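Local coordinates for designed Anbu Protein (PDB 5LOY), which is a designed consensus form of the ancestral proteasome beta subunit Anbu, assembles helically and is probably a hydrolase related to the proteolytic subunits of the proteasome, at residues I6-G11 / T164-A169; E10-A15 / L194-D199; M33-V38 / L201-R206; L46-N51 / A110-G115. One frame throughout, in Å; residues are numbered along the deposited sequence.

Contact 1 of 4, residues I6-G11 / T164-A169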
# COMPACT_ATOMS: atom_id res chain seq x y z
N ILE A 6 2.19 11.63 13.63
CA ILE A 6 0.75 11.65 13.97
C ILE A 6 0.48 12.75 14.94
O ILE A 6 1.21 12.92 15.89
CB ILE A 6 0.28 10.35 14.61
CG1 ILE A 6 0.62 9.17 13.73
CG2 ILE A 6 -1.22 10.34 14.81
CD1 ILE A 6 0.29 7.85 14.38
N ARG A 7 -0.60 13.48 14.73
CA ARG A 7 -0.96 14.60 15.59
C ARG A 7 -2.35 14.43 16.25
O ARG A 7 -3.35 14.23 15.58
CB ARG A 7 -0.97 15.85 14.75
CG ARG A 7 -1.08 17.10 15.58
CD ARG A 7 -1.79 18.17 14.80
NE ARG A 7 -1.70 19.46 15.46
CZ ARG A 7 -2.54 20.47 15.22
NH1 ARG A 7 -3.53 20.35 14.33
NH2 ARG A 7 -2.39 21.61 15.90
N LEU A 8 -2.40 14.54 17.57
CA LEU A 8 -3.61 14.29 18.35
C LEU A 8 -3.84 15.41 19.32
O LEU A 8 -2.93 16.18 19.62
CB LEU A 8 -3.44 12.99 19.13
CG LEU A 8 -2.82 11.89 18.27
CD1 LEU A 8 -1.96 11.00 19.11
CD2 LEU A 8 -3.89 11.12 17.56
N ASP A 9 -5.05 15.51 19.85
CA ASP A 9 -5.34 16.49 20.87
C ASP A 9 -4.38 16.32 22.04
O ASP A 9 -3.88 17.31 22.58
CB ASP A 9 -6.79 16.39 21.37
CG ASP A 9 -7.82 16.89 20.32
OD1 ASP A 9 -7.41 17.39 19.24
OD2 ASP A 9 -9.04 16.75 20.57
N GLU A 10 -4.09 15.07 22.40
CA GLU A 10 -3.22 14.76 23.54
C GLU A 10 -1.71 15.01 23.30
O GLU A 10 -0.96 15.02 24.26
CB GLU A 10 -3.40 13.28 23.94
CG GLU A 10 -4.58 12.96 24.86
CD GLU A 10 -4.66 11.47 25.29
OE1 GLU A 10 -3.65 10.70 25.15
OE2 GLU A 10 -5.75 11.05 25.78
N GLY A 11 -1.28 15.15 22.04
CA GLY A 11 0.15 15.25 21.71
C GLY A 11 0.57 14.75 20.32
O GLY A 11 -0.16 14.91 19.36
N THR A 164 -8.00 10.21 19.41
CA THR A 164 -7.28 8.99 19.74
C THR A 164 -6.23 9.24 20.82
O THR A 164 -5.59 10.29 20.84
CB THR A 164 -6.58 8.43 18.48
OG1 THR A 164 -7.56 8.17 17.46
CG2 THR A 164 -5.83 7.16 18.80
N SER A 165 -6.06 8.28 21.72
CA SER A 165 -5.09 8.44 22.84
C SER A 165 -3.67 8.22 22.35
O SER A 165 -3.47 7.59 21.31
CB SER A 165 -5.39 7.46 23.97
OG SER A 165 -5.04 6.13 23.56
N LEU A 166 -2.69 8.73 23.08
CA LEU A 166 -1.29 8.53 22.70
C LEU A 166 -0.94 7.06 22.64
O LEU A 166 -0.26 6.62 21.72
CB LEU A 166 -0.35 9.22 23.67
CG LEU A 166 -0.37 10.75 23.64
CD1 LEU A 166 0.56 11.28 24.71
CD2 LEU A 166 0.04 11.29 22.26
N GLU A 167 -1.44 6.29 23.61
CA GLU A 167 -1.19 4.85 23.65
C GLU A 167 -1.70 4.17 22.36
O GLU A 167 -0.96 3.44 21.71
CB GLU A 167 -1.84 4.19 24.87
CG GLU A 167 -1.49 4.81 26.22
CD GLU A 167 -2.45 5.94 26.64
OE1 GLU A 167 -3.53 5.63 27.22
OE2 GLU A 167 -2.15 7.14 26.39
N ASP A 168 -2.94 4.44 21.98
CA ASP A 168 -3.50 3.81 20.78
C ASP A 168 -2.80 4.25 19.51
O ASP A 168 -2.65 3.46 18.58
CB ASP A 168 -5.01 4.06 20.65
CG ASP A 168 -5.83 3.25 21.64
OD1 ASP A 168 -5.29 2.28 22.22
OD2 ASP A 168 -7.02 3.58 21.84
N ALA A 169 -2.42 5.52 19.42
CA ALA A 169 -1.73 6.02 18.22
C ALA A 169 -0.38 5.35 18.06
O ALA A 169 -0.00 5.02 16.93
CB ALA A 169 -1.56 7.52 18.28
O HOH W 1 -6.14 12.76 21.65
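E10 reaches the start of helix 166-183 because its CG stands anti to the carbonyl carbon (chi1 -83°) and the chain then runs extended, carrying the carboxylate over the backbone of S165 and L166. There OE1 of E10 accepts the N-H of L166 at 3.0 Å; the bond is fairly straight (163°), but the donor comes from above the carboxylate plane. A glutamate suits this place, since its charge faces the amide end of a helix, which may also ease the nearness of E167. S165 is the N-cap: its OG takes the N-H of D168, 3.1 Å away. A water joins the N-H of E10 to the carbonyl of T164. Deeper in, L8 uses its two methyls on different partners. CD1 meets A169 CB at 3.6 Å and also touches CD2 of L166, while CD2 lies 3.9 Å from T164 CB. The small A169 lets the helix come close to the strand, and I6 CD1 rests near it. V13 and V195 extend the apolar floor under L166. The type I turn L8-G11 thus closes a beta hairpin against a helix start, a helix-on-sheet layer of the four-layered alpha-beta-beta-alpha fold of proteasome subunits.

Contact 2 of 4, residues E10-A15 / L194-D199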
# COMPACT_ATOMS: atom_id res chain seq x y z
N GLU A 10 -4.09 15.07 22.40
CA GLU A 10 -3.22 14.76 23.54
C GLU A 10 -1.71 15.01 23.30
O GLU A 10 -0.96 15.02 24.26
CB GLU A 10 -3.40 13.28 23.94
CG GLU A 10 -4.58 12.96 24.86
CD GLU A 10 -4.66 11.47 25.29
OE1 GLU A 10 -3.65 10.70 25.15
OE2 GLU A 10 -5.75 11.05 25.78
N GLY A 11 -1.28 15.15 22.04
CA GLY A 11 0.15 15.25 21.71
C GLY A 11 0.57 14.75 20.32
O GLY A 11 -0.16 14.91 19.36
N LEU A 12 1.78 14.21 20.20
CA LEU A 12 2.34 13.75 18.92
C LEU A 12 3.01 12.39 19.08
O LEU A 12 3.57 12.07 20.13
CB LEU A 12 3.42 14.71 18.43
CG LEU A 12 3.07 16.18 18.20
CD1 LEU A 12 4.32 17.04 18.19
CD2 LEU A 12 2.32 16.35 16.88
N VAL A 13 2.98 11.61 18.00
CA VAL A 13 3.68 10.34 17.94
C VAL A 13 4.50 10.25 16.64
O VAL A 13 3.99 10.54 15.56
CB VAL A 13 2.67 9.19 17.93
CG1 VAL A 13 3.39 7.86 17.77
CG2 VAL A 13 1.85 9.20 19.20
N PHE A 14 5.75 9.85 16.75
CA PHE A 14 6.63 9.71 15.59
C PHE A 14 7.26 8.34 15.57
O PHE A 14 7.69 7.84 16.61
CB PHE A 14 7.79 10.71 15.65
CG PHE A 14 7.36 12.14 15.74
CD1 PHE A 14 7.13 12.87 14.61
CD2 PHE A 14 7.25 12.78 16.98
CE1 PHE A 14 6.76 14.20 14.69
CE2 PHE A 14 6.89 14.11 17.07
CZ PHE A 14 6.64 14.82 15.92
N ALA A 15 7.35 7.75 14.38
CA ALA A 15 8.04 6.47 14.24
C ALA A 15 8.77 6.37 12.93
O ALA A 15 8.30 6.89 11.91
CB ALA A 15 7.03 5.35 14.35
N LEU A 194 8.91 7.70 19.23
CA LEU A 194 8.88 8.83 20.16
C LEU A 194 7.45 9.29 20.39
O LEU A 194 6.71 9.51 19.44
CB LEU A 194 9.73 9.96 19.62
CG LEU A 194 10.04 11.11 20.58
CD1 LEU A 194 11.30 11.83 20.11
CD2 LEU A 194 8.89 12.09 20.71
N VAL A 195 7.08 9.41 21.66
CA VAL A 195 5.74 9.81 22.05
C VAL A 195 5.84 11.06 22.90
O VAL A 195 6.50 11.06 23.93
CB VAL A 195 5.03 8.71 22.88
CG1 VAL A 195 3.68 9.22 23.41
CG2 VAL A 195 4.82 7.47 22.04
N TYR A 196 5.17 12.14 22.46
CA TYR A 196 5.32 13.48 23.07
C TYR A 196 3.99 13.93 23.65
O TYR A 196 2.99 13.97 22.93
CB TYR A 196 5.80 14.51 22.00
CG TYR A 196 5.78 15.93 22.53
CD1 TYR A 196 6.79 16.39 23.38
CD2 TYR A 196 4.74 16.79 22.26
CE1 TYR A 196 6.76 17.65 23.91
CE2 TYR A 196 4.69 18.07 22.80
CZ TYR A 196 5.70 18.49 23.62
OH TYR A 196 5.68 19.76 24.18
N GLU A 197 3.97 14.26 24.94
CA GLU A 197 2.76 14.78 25.59
C GLU A 197 2.59 16.30 25.45
O GLU A 197 3.49 17.07 25.79
CB GLU A 197 2.77 14.47 27.09
CG GLU A 197 2.49 13.03 27.49
CD GLU A 197 2.47 12.83 29.01
OE1 GLU A 197 2.47 13.82 29.79
OE2 GLU A 197 2.46 11.66 29.45
N ARG A 198 1.42 16.71 24.99
CA ARG A 198 1.08 18.12 24.86
C ARG A 198 1.47 18.94 26.09
O ARG A 198 1.15 18.57 27.21
CB ARG A 198 -0.43 18.26 24.61
CG ARG A 198 -0.89 19.65 24.21
CD ARG A 198 -2.38 19.83 24.46
NE ARG A 198 -3.07 20.21 23.23
CZ ARG A 198 -3.15 21.45 22.72
NH1 ARG A 198 -3.82 21.64 21.58
NH2 ARG A 198 -2.56 22.50 23.32
N ASP A 199 2.16 20.06 25.85
CA ASP A 199 2.61 20.99 26.90
C ASP A 199 3.67 20.48 27.87
O ASP A 199 3.98 21.17 28.82
CB ASP A 199 1.44 21.55 27.75
CG ASP A 199 0.36 22.24 26.91
OD1 ASP A 199 0.51 22.49 25.70
OD2 ASP A 199 -0.69 22.55 27.52
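Y196 and L12 face each other as an antiparallel hydrogen-bonded pair, their side chains alongside and pointing the same way. From the tyrosine backbone outward, CB lies 3.8 Å from the carbonyl O of L12. CG stands anti to the backbone N (chi1 172°), which swings the ring along L12, and CD2 comes to 4.1 Å from L12 CD1. Farther out, the ring packs on V43 of the facing sheet, and OH at the tip hydrogen-bonds with Q117 OE1 and L201 N. A tyrosine fits because its ring packs among apolar groups while its hydroxyl finds polar partners. F14 and L194 repeat the pattern at the next hydrogen-bonded pair, two residues along, CD2 to CD2 at 4.1 Å, with M33 touching both. V13 and V195 lie on the other side of the sheet, where helix 166-183 covers them. The backbones are joined by paired bonds, such as Y196 N to L12 O at 2.8 Å and F14 N to L194 O at 2.9 Å. At the end of the ladder R198 N binds E10 O (3.0 Å). G11 CA makes a CA-H...O contact with Y196 O at 3.3 Å; a side chain here would run into that oxygen, and only glycine readily adopts these backbone angles. Facing N-H and C=O groups thus satisfy one another in nearly straight bonds, while apolar side chains bury most of the ladder.

Contact 3 of 4, residues M33-V38 / L201-R206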
# COMPACT_ATOMS: atom_id res chain seq x y z
N MET A 33 15.47 9.44 12.61
CA MET A 33 14.82 10.33 13.56
C MET A 33 15.88 11.18 14.22
O MET A 33 16.89 10.65 14.71
CB MET A 33 14.07 9.52 14.61
CG MET A 33 13.34 10.36 15.66
SD MET A 33 12.42 9.40 16.88
CE MET A 33 11.10 8.75 15.86
N HIS A 34 15.65 12.50 14.21
CA HIS A 34 16.56 13.49 14.79
C HIS A 34 15.76 14.44 15.69
O HIS A 34 14.73 14.98 15.29
CB HIS A 34 17.27 14.30 13.70
CG HIS A 34 17.92 13.46 12.65
ND1 HIS A 34 19.26 13.15 12.66
CD2 HIS A 34 17.40 12.83 11.57
CE1 HIS A 34 19.55 12.39 11.62
NE2 HIS A 34 18.43 12.17 10.95
N VAL A 35 16.26 14.66 16.90
CA VAL A 35 15.56 15.41 17.91
C VAL A 35 16.36 16.65 18.34
O VAL A 35 17.54 16.58 18.63
CB VAL A 35 15.30 14.51 19.13
CG1 VAL A 35 14.60 15.30 20.23
CG2 VAL A 35 14.47 13.31 18.72
N PHE A 36 15.67 17.79 18.35
CA PHE A 36 16.23 19.04 18.83
C PHE A 36 15.37 19.46 20.02
O PHE A 36 14.18 19.71 19.87
CB PHE A 36 16.21 20.07 17.69
CG PHE A 36 16.86 19.56 16.44
CD1 PHE A 36 16.15 18.77 15.56
CD2 PHE A 36 18.21 19.81 16.17
CE1 PHE A 36 16.76 18.26 14.41
CE2 PHE A 36 18.84 19.31 15.03
CZ PHE A 36 18.10 18.53 14.15
N GLU A 37 15.97 19.49 21.20
CA GLU A 37 15.25 19.68 22.44
C GLU A 37 15.92 20.80 23.25
O GLU A 37 17.14 20.79 23.43
CB GLU A 37 15.22 18.37 23.23
CG GLU A 37 14.45 18.45 24.56
CD GLU A 37 14.57 17.21 25.46
OE1 GLU A 37 15.56 16.46 25.34
OE2 GLU A 37 13.66 16.96 26.30
N VAL A 38 15.13 21.76 23.73
CA VAL A 38 15.52 22.62 24.85
C VAL A 38 14.51 22.36 25.95
O VAL A 38 13.38 22.84 25.89
CB VAL A 38 15.54 24.12 24.50
CG1 VAL A 38 15.93 24.95 25.72
CG2 VAL A 38 16.51 24.37 23.36
N LEU A 201 6.88 19.94 26.91
CA LEU A 201 8.08 20.64 26.44
C LEU A 201 9.35 19.87 26.80
O LEU A 201 10.40 20.43 27.12
CB LEU A 201 8.11 22.07 26.98
CG LEU A 201 6.89 22.93 26.59
CD1 LEU A 201 6.97 24.29 27.26
CD2 LEU A 201 6.76 23.10 25.09
N ARG A 202 9.23 18.55 26.70
CA ARG A 202 10.23 17.60 27.15
C ARG A 202 10.03 16.31 26.34
O ARG A 202 8.91 15.96 26.03
CB ARG A 202 9.98 17.36 28.64
CG ARG A 202 11.20 17.13 29.50
CD ARG A 202 10.82 17.22 30.98
NE ARG A 202 10.69 18.61 31.45
CZ ARG A 202 11.70 19.40 31.83
NH1 ARG A 202 12.96 18.96 31.79
NH2 ARG A 202 11.47 20.65 32.23
N VAL A 203 11.09 15.61 25.99
CA VAL A 203 10.94 14.29 25.36
C VAL A 203 10.57 13.28 26.44
O VAL A 203 11.41 12.92 27.27
CB VAL A 203 12.22 13.82 24.66
CG1 VAL A 203 12.02 12.42 24.10
CG2 VAL A 203 12.58 14.77 23.54
N GLY A 204 9.31 12.84 26.45
CA GLY A 204 8.81 11.99 27.55
C GLY A 204 9.21 10.54 27.34
O GLY A 204 9.92 9.97 28.16
N HIS A 205 8.78 9.96 26.23
CA HIS A 205 9.11 8.59 25.91
C HIS A 205 9.76 8.48 24.53
O HIS A 205 9.24 8.99 23.53
CB HIS A 205 7.90 7.65 25.97
CG HIS A 205 7.18 7.65 27.30
ND1 HIS A 205 5.85 7.97 27.46
CD2 HIS A 205 7.64 7.33 28.53
CE1 HIS A 205 5.53 7.86 28.75
NE2 HIS A 205 6.60 7.47 29.41
N ARG A 206 10.91 7.83 24.50
CA ARG A 206 11.63 7.62 23.26
C ARG A 206 12.45 6.35 23.39
O ARG A 206 13.21 6.20 24.35
CB ARG A 206 12.51 8.83 22.96
CG ARG A 206 13.89 8.57 22.38
CD ARG A 206 14.01 8.87 20.92
NE ARG A 206 15.12 9.79 20.69
CZ ARG A 206 15.84 9.86 19.57
NH1 ARG A 206 16.82 10.77 19.49
NH2 ARG A 206 15.60 9.05 18.53
O HOH W 2 18.77 12.66 17.89
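E37 OE2 accepts the backbone N-H of V203 in a short, nearly straight bond of 2.9 Å (170° at the hydrogen), although the donor meets the carboxylate from well above its plane. The glutamate gets there as a straight arm: CG anti to the backbone N (chi1 -179°) and an extended chain carry the carboxylate away from strand 33-38 to residues 202-203, just ahead of H205 and R206. Its carboxylate carbon also touches V203, whose CG2 is 3.7 Å from E37 CD, so one residue supplies both the donor and an apolar rest. The R202 CA lies 3.6 Å from E37 OE2, while the guanidinium of R202 is not in contact with it and can at most add a mild electrostatic pull. V203 crosses to V35 as well, CG2 to CG1 at 3.9 Å; compact branched side chains fit well between the two backbones.

V35 then turns its other methyl, CG2, to R206. This methyl sits over one face of the guanidinium, toward its rim, 3.5 Å from NH1. R206 runs past V35 and M33 in the opposite direction, and its NH2 ends 3.6 Å from M33 SD. A long, flexible arginine can bring its flat end against V35 while NH2 stays beside the sulfur. A water at the guanidinium edge links NH1 weakly to V35 N. H205 stacks on W239 of the second subunit. Strand 33-38 is an outermost strand of its sheet within this chain, paired with strand 42-50, and V203 reaches V43 of that partner and L194 of strand 191-197 in the other sheet.

Contact 4 of 4, residues L46-N51 / A110-G115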
# COMPACT_ATOMS: atom_id res chain seq x y z
N LEU A 46 12.54 15.64 13.66
CA LEU A 46 12.69 15.59 12.20
C LEU A 46 12.90 14.15 11.71
O LEU A 46 13.79 13.46 12.18
CB LEU A 46 13.86 16.48 11.78
CG LEU A 46 14.24 16.53 10.30
CD1 LEU A 46 13.16 17.22 9.48
CD2 LEU A 46 15.55 17.27 10.12
N LEU A 47 12.05 13.69 10.79
CA LEU A 47 12.19 12.37 10.20
C LEU A 47 12.56 12.56 8.73
O LEU A 47 11.99 13.42 8.05
CB LEU A 47 10.88 11.58 10.30
CG LEU A 47 10.16 11.54 11.64
CD1 LEU A 47 8.85 10.77 11.53
CD2 LEU A 47 11.02 10.94 12.74
N THR A 48 13.47 11.71 8.26
CA THR A 48 14.01 11.78 6.92
C THR A 48 13.66 10.60 5.99
O THR A 48 13.48 9.47 6.43
CB THR A 48 15.54 11.88 6.97
OG1 THR A 48 16.09 10.64 7.43
CG2 THR A 48 15.96 12.98 7.90
N ALA A 49 13.59 10.87 4.69
CA ALA A 49 13.43 9.81 3.69
C ALA A 49 14.05 10.22 2.36
O ALA A 49 14.17 11.41 2.05
CB ALA A 49 11.97 9.52 3.48
N GLY A 50 14.43 9.23 1.57
CA GLY A 50 15.00 9.46 0.24
C GLY A 50 16.49 9.26 0.24
O GLY A 50 17.03 8.56 1.05
N ASN A 51 17.15 9.90 -0.70
CA ASN A 51 18.56 9.73 -0.88
C ASN A 51 19.34 10.13 0.36
O ASN A 51 19.21 11.24 0.85
CB ASN A 51 18.97 10.57 -2.06
CG ASN A 51 20.38 10.33 -2.46
OD1 ASN A 51 21.31 10.81 -1.81
ND2 ASN A 51 20.57 9.58 -3.50
N ALA A 110 14.64 13.85 -1.80
CA ALA A 110 14.48 13.60 -0.38
C ALA A 110 13.24 14.27 0.14
O ALA A 110 12.66 15.13 -0.50
CB ALA A 110 15.70 14.08 0.39
N SER A 111 12.86 13.90 1.34
CA SER A 111 11.56 14.26 1.87
C SER A 111 11.58 14.18 3.41
O SER A 111 12.30 13.35 3.96
CB SER A 111 10.54 13.28 1.29
OG SER A 111 9.26 13.78 1.52
N PHE A 112 10.80 15.01 4.09
CA PHE A 112 10.87 15.06 5.54
C PHE A 112 9.52 15.23 6.21
O PHE A 112 8.56 15.76 5.62
CB PHE A 112 11.75 16.24 5.97
CG PHE A 112 13.13 16.23 5.36
CD1 PHE A 112 13.36 16.78 4.11
CD2 PHE A 112 14.20 15.68 6.04
CE1 PHE A 112 14.61 16.76 3.55
CE2 PHE A 112 15.45 15.67 5.50
CZ PHE A 112 15.66 16.21 4.25
N ILE A 113 9.47 14.84 7.48
CA ILE A 113 8.36 15.17 8.36
C ILE A 113 8.92 15.91 9.55
O ILE A 113 9.94 15.49 10.12
CB ILE A 113 7.66 13.91 8.86
CG1 ILE A 113 6.82 13.33 7.72
CG2 ILE A 113 6.76 14.21 10.05
CD1 ILE A 113 6.29 11.93 8.01
N LEU A 114 8.28 17.01 9.92
CA LEU A 114 8.80 17.87 10.97
C LEU A 114 7.67 18.17 11.89
O LEU A 114 6.62 18.64 11.46
CB LEU A 114 9.32 19.18 10.38
CG LEU A 114 9.82 20.17 11.44
CD1 LEU A 114 11.18 19.76 11.94
CD2 LEU A 114 9.91 21.58 10.90
N GLY A 115 7.87 17.94 13.17
CA GLY A 115 6.85 18.31 14.16
C GLY A 115 7.38 18.57 15.53
O GLY A 115 8.55 18.34 15.81
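Two inner strands of the five-stranded antiparallel sheet, 42-50 and 110-118, meet here, with L47 and I113 forming one hydrogen-bonded pair and A49 and S111 the next. L47 N binds I113 O at 2.9 Å almost straight (174°). The bonds between A49 and S111 are equally short but more bent, 136° for A49 N to S111 O. Between these pairs F112 CA makes a bent CA-H...O contact with L47 O (3.2 Å). On one face, T48 puts its CG2 at the edge of the F112 ring, 3.6 Å from CE2. With CG2 anti to the carbonyl carbon (OG1 at chi1 69°), the methyl is the branch that meets the ring. L46 CD1 approaches the same ring obliquely, 3.9 Å from CD2, and also touches CD1 of L114. Large apolar residues suit this face because helices 52-62 and 79-94 pack on it, V58 and V86 against F112. This is one helix-covered sheet of the N-terminal nucleophile hydrolase sandwich. The other face, with L47, A49, S111 and I113, turns to I146 and F144 of the second sheet. Its small members sit toward one end: A49 touches T1, the position of the nucleophile in proteasome beta subunits, and S111 OG bonds to I128 O. G50 and A110 pair closely, CA to CA at 4.2 Å; a side chain on G50 would clash with A110 CA, and its backbone angles suit glycine. N51 follows, capping helix 52-62 by accepting the N-H of T54.

In the fold
Contacts 1 and 2 share E10 and G11, and their centres lie 7 Å apart: the hairpin that meets the helix in contact 1 lends its second strand to the pairing of contact 2. Contact 3 adjoins that pairing, its centre 9 Å off, as V195 N probably hydrogen-bonds H205 O at 2.9 Å. M33 and V35 of contact 3 belong to the other sheet, so this contact bridges the two. Contact 4 lies in that second sheet, linked to contact 3 by H34 O and L46 N, and meets contact 2 where F14 packs on L47 and G115. It also touches T1, probably the active-site residue, through A49; its centre is about 21 Å from that of contact 1.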